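Local coordinates for eukaryotic translation initiation factor 2A (Schizosaccharomyces pombe, PDB 3WJ9), which probably directs initiator methionyl-tRNA to 40S ribosomal subunits in a codon-dependent manner, early in the translation of a small number of specific mRNAs, at residues Gly226-Val231 with Val274-Asp279; Ser318-Tyr323 with Asp364-Leu369; Ala193-Tyr198 with Lys210-Ala215. One frame throughout, in Å; residues are numbered along the deposited sequence.

Interaction 1. Residues Gly226-Val231 with Val274-Asp279; sequences GTSLLV and VCWNAD
Leu230 and Trp276 meet between two neighbouring blades of the beta-propeller, where strands 228-231 and 274-276 run almost exactly antiparallel (175°) with their axes 9.5 Å apart. At that spacing no hydrogen bond crosses the interface, and it is filled mainly by side chains. The tight part lies around the indole. The isobutyl group of Leu230 lies over one face of the ring, its CD1 near the rim and 3.5 Å from Trp276 NE1, its CG 3.6 Å from Trp276 CZ2, so that one leucine spans the pyrrole and benzene parts of the ring system. Ser228, two residues earlier on the same side of the strand, touches the far end of the indole through its CB, 3.6 Å from Trp276 CH2. With CG anti to its carbonyl carbon (chi1 -77°), Trp276 extends its ring across to the opposing strand. The indole N-H is hydrogen-bonded to the backbone oxygen of Lys221, while the hydroxyl of Ser228 pairs with Asn299. Towards Val274 the contact thins. This partly exposed valine joins through a single methyl, CG1, 3.7 Å from Leu230 CD1. At the other end the chains separate into loops. Strand 228-233 is the middle strand of its sheet, between strands 220-222 and 242-247; Tyr245 of the latter touches Ser228, Leu230 and Trp276 alike, and Phe283 on strand 283-287 meets the indole ring from within its own blade.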
loop_
_atom_site.group_PDB
_atom_site.type_symbol
_atom_site.label_atom_id
_atom_site.label_comp_id
_atom_site.label_asym_id
_atom_site.label_seq_id
_atom_site.Cartn_x
_atom_site.Cartn_y
_atom_site.Cartn_z
ATOM N N GLY A 226 -5.667 2.285 -14.932
ATOM C CA GLY A 226 -6.640 1.243 -14.650
ATOM C C GLY A 226 -7.080 0.462 -15.873
ATOM O O GLY A 226 -8.271 0.387 -16.177
ATOM N N THR A 227 -6.119 -0.140 -16.564
ATOM C CA THR A 227 -6.405 -0.880 -17.786
ATOM C C THR A 227 -6.104 -2.366 -17.625
ATOM O O THR A 227 -6.893 -3.216 -18.038
ATOM C CB THR A 227 -5.596 -0.326 -18.975
ATOM O OG1 THR A 227 -4.196 -0.492 -18.722
ATOM C CG2 THR A 227 -5.896 1.150 -19.179
ATOM N N SER A 228 -4.962 -2.675 -17.020
ATOM C CA SER A 228 -4.520 -4.057 -16.874
ATOM C C SER A 228 -4.596 -4.520 -15.422
ATOM O O SER A 228 -4.599 -3.701 -14.509
ATOM C CB SER A 228 -3.098 -4.208 -17.405
ATOM O OG SER A 228 -3.032 -3.864 -18.779
ATOM N N LEU A 229 -4.650 -5.831 -15.203
ATOM C CA LEU A 229 -4.850 -6.339 -13.848
ATOM C C LEU A 229 -4.273 -7.733 -13.603
ATOM O O LEU A 229 -4.741 -8.722 -14.173
ATOM C CB LEU A 229 -6.343 -6.350 -13.521
ATOM C CG LEU A 229 -6.738 -7.074 -12.236
ATOM C CD1 LEU A 229 -6.200 -6.351 -11.011
ATOM C CD2 LEU A 229 -8.241 -7.211 -12.176
ATOM N N LEU A 230 -3.273 -7.800 -12.728
ATOM C CA LEU A 230 -2.669 -9.067 -12.329
ATOM C C LEU A 230 -3.518 -9.788 -11.283
ATOM O O LEU A 230 -4.064 -9.163 -10.372
ATOM C CB LEU A 230 -1.263 -8.838 -11.778
ATOM C CG LEU A 230 -0.195 -8.357 -12.758
ATOM C CD1 LEU A 230 1.101 -8.065 -12.026
ATOM C CD2 LEU A 230 0.034 -9.386 -13.848
ATOM N N VAL A 231 -3.616 -11.107 -11.419
ATOM C CA VAL A 231 -4.395 -11.932 -10.500
ATOM C C VAL A 231 -3.544 -13.091 -9.978
ATOM O O VAL A 231 -2.854 -13.755 -10.746
ATOM C CB VAL A 231 -5.665 -12.488 -11.179
ATOM C CG1 VAL A 231 -6.527 -13.229 -10.172
ATOM C CG2 VAL A 231 -6.460 -11.364 -11.835
ATOM N N VAL A 274 5.387 -9.489 -6.321
ATOM C CA VAL A 274 4.812 -9.076 -7.598
ATOM C C VAL A 274 4.626 -7.558 -7.589
ATOM O O VAL A 274 4.064 -7.004 -6.646
ATOM C CB VAL A 274 3.466 -9.777 -7.880
ATOM C CG1 VAL A 274 3.051 -9.561 -9.321
ATOM C CG2 VAL A 274 3.566 -11.268 -7.585
ATOM N N CYS A 275 5.111 -6.886 -8.629
ATOM C CA CYS A 275 5.125 -5.425 -8.634
ATOM C C CYS A 275 5.042 -4.827 -10.039
ATOM O O CYS A 275 5.771 -5.234 -10.942
ATOM C CB CYS A 275 6.391 -4.919 -7.936
ATOM S SG CYS A 275 6.423 -3.141 -7.614
ATOM N N TRP A 276 4.145 -3.859 -10.210
ATOM C CA TRP A 276 4.041 -3.110 -11.459
ATOM C C TRP A 276 5.135 -2.053 -11.538
ATOM O O TRP A 276 5.894 -1.863 -10.591
ATOM C CB TRP A 276 2.669 -2.439 -11.579
ATOM C CG TRP A 276 1.556 -3.365 -11.963
ATOM C CD1 TRP A 276 0.711 -4.024 -11.121
ATOM C CD2 TRP A 276 1.160 -3.721 -13.292
ATOM N NE1 TRP A 276 -0.184 -4.775 -11.843
ATOM C CE2 TRP A 276 0.070 -4.605 -13.177
ATOM C CE3 TRP A 276 1.622 -3.380 -14.566
ATOM C CZ2 TRP A 276 -0.564 -5.154 -14.290
ATOM C CZ3 TRP A 276 0.990 -3.924 -15.668
ATOM C CH2 TRP A 276 -0.090 -4.802 -15.523
ATOM N N ASN A 277 5.216 -1.366 -12.673
ATOM C CA ASN A 277 6.086 -0.200 -12.787
ATOM C C ASN A 277 5.250 1.069 -12.711
ATOM O O ASN A 277 4.078 1.069 -13.086
ATOM C CB ASN A 277 6.886 -0.232 -14.090
ATOM C CG ASN A 277 8.156 0.591 -14.018
ATOM O OD1 ASN A 277 8.279 1.494 -13.192
ATOM N ND2 ASN A 277 9.113 0.278 -14.885
ATOM N N ALA A 278 5.856 2.146 -12.222
ATOM C CA ALA A 278 5.161 3.419 -12.047
ATOM C C ALA A 278 4.541 3.934 -13.350
ATOM O O ALA A 278 3.453 4.509 -13.339
ATOM C CB ALA A 278 6.113 4.456 -11.471
ATOM N N ASP A 279 5.229 3.714 -14.467
ATOM C CA ASP A 279 4.735 4.147 -15.774
ATOM C C ASP A 279 3.706 3.172 -16.351
ATOM O O ASP A 279 3.222 3.358 -17.470
ATOM C CB ASP A 279 5.898 4.320 -16.757
ATOM C CG ASP A 279 6.768 3.076 -16.869
ATOM O OD1 ASP A 279 6.370 2.011 -16.350
ATOM O OD2 ASP A 279 7.849 3.161 -17.487
#

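Interaction 2. Residues Ser318-Tyr323 with Asp364-Leu369; sequences SPNSRY and DSQFLL
The type I beta turn from Ser318 to Ser321 meets the bend at Ser365, whose positive phi (62°) turns the chain just before strand 367-369, and the CA atoms of Ser318 and Ser365 lie 5.5 Å apart. Both are turns of propeller blades, between strands 314-317 and 323-327 in WD repeat 3 and between strands 358-361 and 367-372 in WD repeat 4, and the contact joins the two blades. Ser365 is the buried centre. Its OG accepts a hydrogen bond from the backbone N of Asn320 at 2.8 Å, somewhat bent, while the Pro319 ring and the CB of Asn320 pack around the same hydroxyl. Ser318 adds an apolar touch, CB to Ser365 CB at 3.9 Å. The amide of Asn320 also works within its own turn. Its CG sits between the backbone N and the carbonyl carbon (chi1 70°), which curls OD1 back to accept the N-H of Arg322 at 3.0 Å and forms an Asx turn; the donor stands above the carbonyl plane, not on a lone pair. Ser318 OG in turn accepts from the backbone N of Tyr323, so two side chains from the turn hold the backbone N-H groups that leave it. Farther out, the Tyr323 ring and Gln366 approach only loosely, OH to OE1 at 4.2 Å, with ring and amide planes 70° apart, whereas Tyr323 CE2 comes 3.5 Å from Ser365 O. Phe361 packs on Ser318, Pro319 and Tyr323, and Arg322 makes a salt bridge with Asp340. The bent chain of Gln366 folds back on its own bend, NE2 donating in the carbonyl plane to Asp364 O at 2.9 Å.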
loop_
_atom_site.group_PDB
_atom_site.type_symbol
_atom_site.label_atom_id
_atom_site.label_comp_id
_atom_site.label_asym_id
_atom_site.label_seq_id
_atom_site.Cartn_x
_atom_site.Cartn_y
_atom_site.Cartn_z
ATOM N N SER A 318 11.522 2.176 -9.117
ATOM C CA SER A 318 11.658 3.586 -8.768
ATOM C C SER A 318 10.464 4.363 -9.308
ATOM O O SER A 318 9.907 3.998 -10.343
ATOM C CB SER A 318 12.963 4.163 -9.322
ATOM O OG SER A 318 12.986 4.103 -10.739
ATOM N N PRO A 319 10.054 5.426 -8.597
ATOM C CA PRO A 319 8.950 6.299 -9.008
ATOM C C PRO A 319 9.103 6.833 -10.430
ATOM O O PRO A 319 8.103 7.020 -11.124
ATOM C CB PRO A 319 9.020 7.440 -7.993
ATOM C CG PRO A 319 9.552 6.801 -6.774
ATOM C CD PRO A 319 10.548 5.777 -7.255
ATOM N N ASN A 320 10.339 7.072 -10.859
ATOM C CA ASN A 320 10.587 7.585 -12.202
ATOM C C ASN A 320 10.635 6.468 -13.240
ATOM O O ASN A 320 10.937 6.711 -14.409
ATOM C CB ASN A 320 11.886 8.399 -12.235
ATOM C CG ASN A 320 13.129 7.538 -12.083
ATOM O OD1 ASN A 320 13.066 6.405 -11.607
ATOM N ND2 ASN A 320 14.272 8.081 -12.488
ATOM N N SER A 321 10.345 5.247 -12.794
ATOM C CA SER A 321 10.331 4.063 -13.653
ATOM C C SER A 321 11.657 3.812 -14.367
ATOM O O SER A 321 11.693 3.122 -15.385
ATOM C CB SER A 321 9.210 4.167 -14.692
ATOM O OG SER A 321 7.937 4.046 -14.085
ATOM N N ARG A 322 12.743 4.365 -13.837
ATOM C CA ARG A 322 14.055 4.162 -14.438
ATOM C C ARG A 322 14.837 3.068 -13.717
ATOM O O ARG A 322 15.479 2.233 -14.351
ATOM C CB ARG A 322 14.865 5.460 -14.438
ATOM C CG ARG A 322 16.225 5.319 -15.108
ATOM C CD ARG A 322 17.139 6.496 -14.814
ATOM N NE ARG A 322 18.460 6.313 -15.412
ATOM C CZ ARG A 322 19.508 7.091 -15.165
ATOM N NH1 ARG A 322 19.397 8.110 -14.324
ATOM N NH2 ARG A 322 20.670 6.848 -15.756
ATOM N N TYR A 323 14.777 3.080 -12.390
ATOM C CA TYR A 323 15.568 2.160 -11.580
ATOM C C TYR A 323 14.748 0.988 -11.059
ATOM O O TYR A 323 13.556 1.119 -10.785
ATOM C CB TYR A 323 16.205 2.904 -10.406
ATOM C CG TYR A 323 16.971 4.139 -10.815
ATOM C CD1 TYR A 323 18.134 4.037 -11.565
ATOM C CD2 TYR A 323 16.535 5.404 -10.446
ATOM C CE1 TYR A 323 18.838 5.160 -11.944
ATOM C CE2 TYR A 323 17.237 6.536 -10.819
ATOM C CZ TYR A 323 18.388 6.407 -11.568
ATOM O OH TYR A 323 19.091 7.527 -11.944
ATOM N N ASP A 364 11.708 11.527 -5.773
ATOM C CA ASP A 364 12.401 11.882 -7.006
ATOM C C ASP A 364 13.292 10.754 -7.520
ATOM O O ASP A 364 14.071 10.950 -8.455
ATOM C CB ASP A 364 13.229 13.152 -6.795
ATOM C CG ASP A 364 14.328 12.969 -5.768
ATOM O OD1 ASP A 364 14.156 12.141 -4.850
ATOM O OD2 ASP A 364 15.364 13.659 -5.874
ATOM N N SER A 365 13.178 9.584 -6.893
ATOM C CA SER A 365 13.904 8.376 -7.299
ATOM C C SER A 365 15.422 8.514 -7.213
ATOM O O SER A 365 16.154 7.677 -7.743
ATOM C CB SER A 365 13.522 7.973 -8.728
ATOM O OG SER A 365 12.123 8.043 -8.930
ATOM N N GLN A 366 15.897 9.559 -6.547
ATOM C CA GLN A 366 17.331 9.810 -6.483
ATOM C C GLN A 366 17.950 9.278 -5.203
ATOM O O GLN A 366 19.136 8.954 -5.168
ATOM C CB GLN A 366 17.619 11.304 -6.618
ATOM C CG GLN A 366 17.116 11.894 -7.921
ATOM C CD GLN A 366 17.527 11.066 -9.122
ATOM O OE1 GLN A 366 18.684 10.664 -9.249
ATOM N NE2 GLN A 366 16.575 10.796 -10.006
ATOM N N PHE A 367 17.153 9.189 -4.146
ATOM C CA PHE A 367 17.665 8.689 -2.880
ATOM C C PHE A 367 16.998 7.370 -2.514
ATOM O O PHE A 367 16.097 6.900 -3.213
ATOM C CB PHE A 367 17.461 9.720 -1.768
ATOM C CG PHE A 367 17.996 11.089 -2.097
ATOM C CD1 PHE A 367 19.112 11.245 -2.907
ATOM C CD2 PHE A 367 17.386 12.221 -1.588
ATOM C CE1 PHE A 367 19.605 12.502 -3.200
ATOM C CE2 PHE A 367 17.872 13.479 -1.880
ATOM C CZ PHE A 367 18.982 13.620 -2.686
ATOM N N LEU A 368 17.451 6.773 -1.417
ATOM C CA LEU A 368 16.920 5.495 -0.976
ATOM C C LEU A 368 16.939 5.413 0.542
ATOM O O LEU A 368 17.976 5.621 1.167
ATOM C CB LEU A 368 17.724 4.343 -1.584
ATOM C CG LEU A 368 17.227 2.931 -1.284
ATOM C CD1 LEU A 368 15.842 2.743 -1.876
ATOM C CD2 LEU A 368 18.190 1.894 -1.840
ATOM N N LEU A 369 15.787 5.116 1.131
ATOM C CA LEU A 369 15.692 4.965 2.577
ATOM C C LEU A 369 15.663 3.484 2.935
ATOM O O LEU A 369 15.037 2.683 2.242
ATOM C CB LEU A 369 14.446 5.680 3.117
ATOM C CG LEU A 369 14.297 5.915 4.627
ATOM C CD1 LEU A 369 13.384 7.102 4.886
ATOM C CD2 LEU A 369 13.761 4.686 5.348
#

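Interaction 3. Residues Ala193-Tyr198 with Lys210-Ala215; sequences ASVRTY and KTFFKA
Val195 and Lys210 exchange two backbone hydrogen bonds, Val195 N to Lys210 O at 2.8 Å and Lys210 N to Val195 O at 3.1 Å, which make them a hydrogen-bonded pair of an antiparallel beta hairpin. Ala193 and Phe212 form the next such pair, although the bond from Phe212 N to Ala193 O is modelled too short for its length to be trusted. Between the two lies the non-hydrogen-bonded pair Ser194 and Thr211, their CA atoms 3.8 Å apart. The hydroxyl of Thr211 reinforces this ladder: with OG1 anti to its own N (chi1 -158°), it reaches over to donate to Ala193 O at 2.6 Å, from 45° out of the carbonyl plane. Ser194 OG is placed similarly towards Lys210 O, at a distance too short to interpret. On the face opposite Ser194 and Thr211, Ala193, Val195 and Phe212 make the apolar packing. Val195 CG2 lies 3.6 Å from Phe212 CE1, the valine crossing the ring obliquely, and Ala193 CB meets Ala215 CB at 3.6 Å where the chain turns back beyond the strand. The Phe212 ring also meets that of Tyr244, their planes at about 50°. Cutting Phe212 down to an alanine would probably open a gap beside Val195 CG2 and leave Tyr244 without its aromatic neighbour. Strands 193-199 and 206-212 are the last two of a four-stranded propeller blade, with strand 206-212 at its outer edge. Phe184 of strand 180-185 touches Ala193 and Val195 within the blade, whereas Val231 and Thr233 of strand 228-233, from the following blade, touch Val195 and Ala215.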
loop_
_atom_site.group_PDB
_atom_site.type_symbol
_atom_site.label_atom_id
_atom_site.label_comp_id
_atom_site.label_asym_id
_atom_site.label_seq_id
_atom_site.Cartn_x
_atom_site.Cartn_y
_atom_site.Cartn_z
ATOM N N ALA A 193 -13.472 -21.316 -7.933
ATOM C CA ALA A 193 -13.458 -19.890 -7.644
ATOM C C ALA A 193 -13.601 -19.096 -8.934
ATOM O O ALA A 193 -13.387 -19.627 -10.021
ATOM C CB ALA A 193 -12.188 -19.507 -6.920
ATOM N N SER A 194 -13.963 -17.823 -8.813
ATOM C CA SER A 194 -14.164 -16.985 -9.989
ATOM C C SER A 194 -13.682 -15.550 -9.782
ATOM O O SER A 194 -13.686 -15.033 -8.666
ATOM C CB SER A 194 -15.640 -16.982 -10.389
ATOM O OG SER A 194 -15.850 -16.190 -11.544
ATOM N N VAL A 195 -13.270 -14.922 -10.881
ATOM C CA VAL A 195 -12.833 -13.531 -10.885
ATOM C C VAL A 195 -13.651 -12.745 -11.909
ATOM O O VAL A 195 -13.923 -13.237 -13.003
ATOM C CB VAL A 195 -11.326 -13.411 -11.209
ATOM C CG1 VAL A 195 -10.923 -11.961 -11.433
ATOM C CG2 VAL A 195 -10.493 -14.034 -10.101
ATOM N N ARG A 196 -14.037 -11.523 -11.551
ATOM C CA ARG A 196 -14.935 -10.723 -12.378
ATOM C C ARG A 196 -14.533 -9.246 -12.441
ATOM O O ARG A 196 -14.081 -8.674 -11.451
ATOM C CB ARG A 196 -16.367 -10.845 -11.850
ATOM C CG ARG A 196 -17.391 -10.970 -12.944
ATOM C CD ARG A 196 -17.524 -12.403 -13.367
ATOM N NE ARG A 196 -18.154 -13.235 -12.354
ATOM C CZ ARG A 196 -19.466 -13.305 -12.182
ATOM N NH1 ARG A 196 -20.272 -12.614 -12.977
ATOM N NH2 ARG A 196 -19.975 -14.080 -11.237
ATOM N N THR A 197 -14.697 -8.625 -13.606
ATOM C CA THR A 197 -14.481 -7.183 -13.715
ATOM C C THR A 197 -15.732 -6.479 -14.233
ATOM O O THR A 197 -16.460 -7.016 -15.070
ATOM C CB THR A 197 -13.298 -6.834 -14.641
ATOM O OG1 THR A 197 -13.628 -7.172 -15.993
ATOM C CG2 THR A 197 -12.041 -7.589 -14.222
ATOM N N TYR A 198 -15.972 -5.276 -13.724
ATOM C CA TYR A 198 -17.125 -4.475 -14.120
ATOM C C TYR A 198 -16.759 -3.003 -14.252
ATOM O O TYR A 198 -15.982 -2.476 -13.455
ATOM C CB TYR A 198 -18.262 -4.617 -13.101
ATOM C CG TYR A 198 -19.047 -5.905 -13.189
ATOM C CD1 TYR A 198 -18.636 -7.039 -12.504
ATOM C CD2 TYR A 198 -20.221 -5.977 -13.929
ATOM C CE1 TYR A 198 -19.356 -8.213 -12.571
ATOM C CE2 TYR A 198 -20.949 -7.148 -13.998
ATOM C CZ TYR A 198 -20.510 -8.265 -13.320
ATOM O OH TYR A 198 -21.229 -9.437 -13.386
ATOM N N LYS A 210 -14.467 -14.943 -15.499
ATOM C CA LYS A 210 -13.533 -16.064 -15.524
ATOM C C LYS A 210 -13.664 -16.892 -14.244
ATOM O O LYS A 210 -14.047 -16.373 -13.197
ATOM C CB LYS A 210 -12.093 -15.556 -15.687
ATOM C CG LYS A 210 -11.817 -14.670 -16.922
ATOM C CD LYS A 210 -12.758 -14.886 -18.100
ATOM C CE LYS A 210 -12.306 -14.154 -19.342
ATOM N NZ LYS A 210 -13.470 -13.847 -20.225
ATOM N N THR A 211 -13.354 -18.181 -14.329
ATOM C CA THR A 211 -13.414 -19.039 -13.151
ATOM C C THR A 211 -12.086 -19.772 -12.940
ATOM O O THR A 211 -11.332 -20.003 -13.888
ATOM C CB THR A 211 -14.585 -20.051 -13.246
ATOM O OG1 THR A 211 -14.938 -20.511 -11.937
ATOM C CG2 THR A 211 -14.229 -21.229 -14.118
ATOM N N PHE A 212 -11.793 -20.106 -11.684
ATOM C CA PHE A 212 -10.505 -20.689 -11.313
ATOM C C PHE A 212 -10.646 -21.788 -10.261
ATOM O O PHE A 212 -11.513 -21.726 -9.398
ATOM C CB PHE A 212 -9.558 -19.601 -10.800
ATOM C CG PHE A 212 -9.283 -18.513 -11.802
ATOM C CD1 PHE A 212 -10.092 -17.390 -11.864
ATOM C CD2 PHE A 212 -8.217 -18.613 -12.682
ATOM C CE1 PHE A 212 -9.846 -16.389 -12.785
ATOM C CE2 PHE A 212 -7.965 -17.613 -13.604
ATOM C CZ PHE A 212 -8.780 -16.500 -13.655
ATOM N N PHE A 213 -9.752 -22.770 -10.320
ATOM C CA PHE A 213 -9.881 -24.002 -9.545
ATOM C C PHE A 213 -8.830 -24.117 -8.461
ATOM O O PHE A 213 -7.758 -23.517 -8.557
ATOM C CB PHE A 213 -9.783 -25.217 -10.462
ATOM C CG PHE A 213 -10.583 -25.083 -11.703
ATOM C CD1 PHE A 213 -11.807 -25.705 -11.807
ATOM C CD2 PHE A 213 -10.120 -24.324 -12.767
ATOM C CE1 PHE A 213 -12.547 -25.574 -12.939
ATOM C CE2 PHE A 213 -10.864 -24.193 -13.893
ATOM C CZ PHE A 213 -12.077 -24.816 -13.973
ATOM N N LYS A 214 -9.149 -24.904 -7.436
ATOM C CA LYS A 214 -8.285 -25.060 -6.275
ATOM C C LYS A 214 -7.908 -23.690 -5.734
ATOM O O LYS A 214 -6.772 -23.465 -5.327
ATOM C CB LYS A 214 -7.034 -25.865 -6.633
ATOM C CG LYS A 214 -7.308 -27.326 -6.944
ATOM C CD LYS A 214 -6.127 -27.972 -7.644
ATOM C CE LYS A 214 -4.881 -27.932 -6.776
ATOM N NZ LYS A 214 -3.723 -28.558 -7.466
ATOM N N ALA A 215 -8.865 -22.769 -5.754
ATOM C CA ALA A 215 -8.597 -21.394 -5.357
ATOM C C ALA A 215 -9.494 -20.954 -4.210
ATOM O O ALA A 215 -10.694 -20.741 -4.387
ATOM C CB ALA A 215 -8.760 -20.463 -6.546
#

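Along the chain the contacts follow one another as interaction 3, interaction 1 and interaction 2, each closing before the next begins, and they step round one beta-propeller. Interaction 3 lies within a single blade, while interactions 1 and 2 each join two consecutive blades. Interaction 1 is about 18 Å, centre to centre, from each of the others and touches both: it meets interaction 3 through strand 228-233, and interaction 2 where Asn277 OD1 probably hydrogen-bonds to Ser321 OG. Interactions 2 and 3 have centres about 35 Å apart and do not touch. Strand 228-233 thus packs on both the preceding and the following blade, so packing runs continuously through this part of the propeller portion of the longer factor.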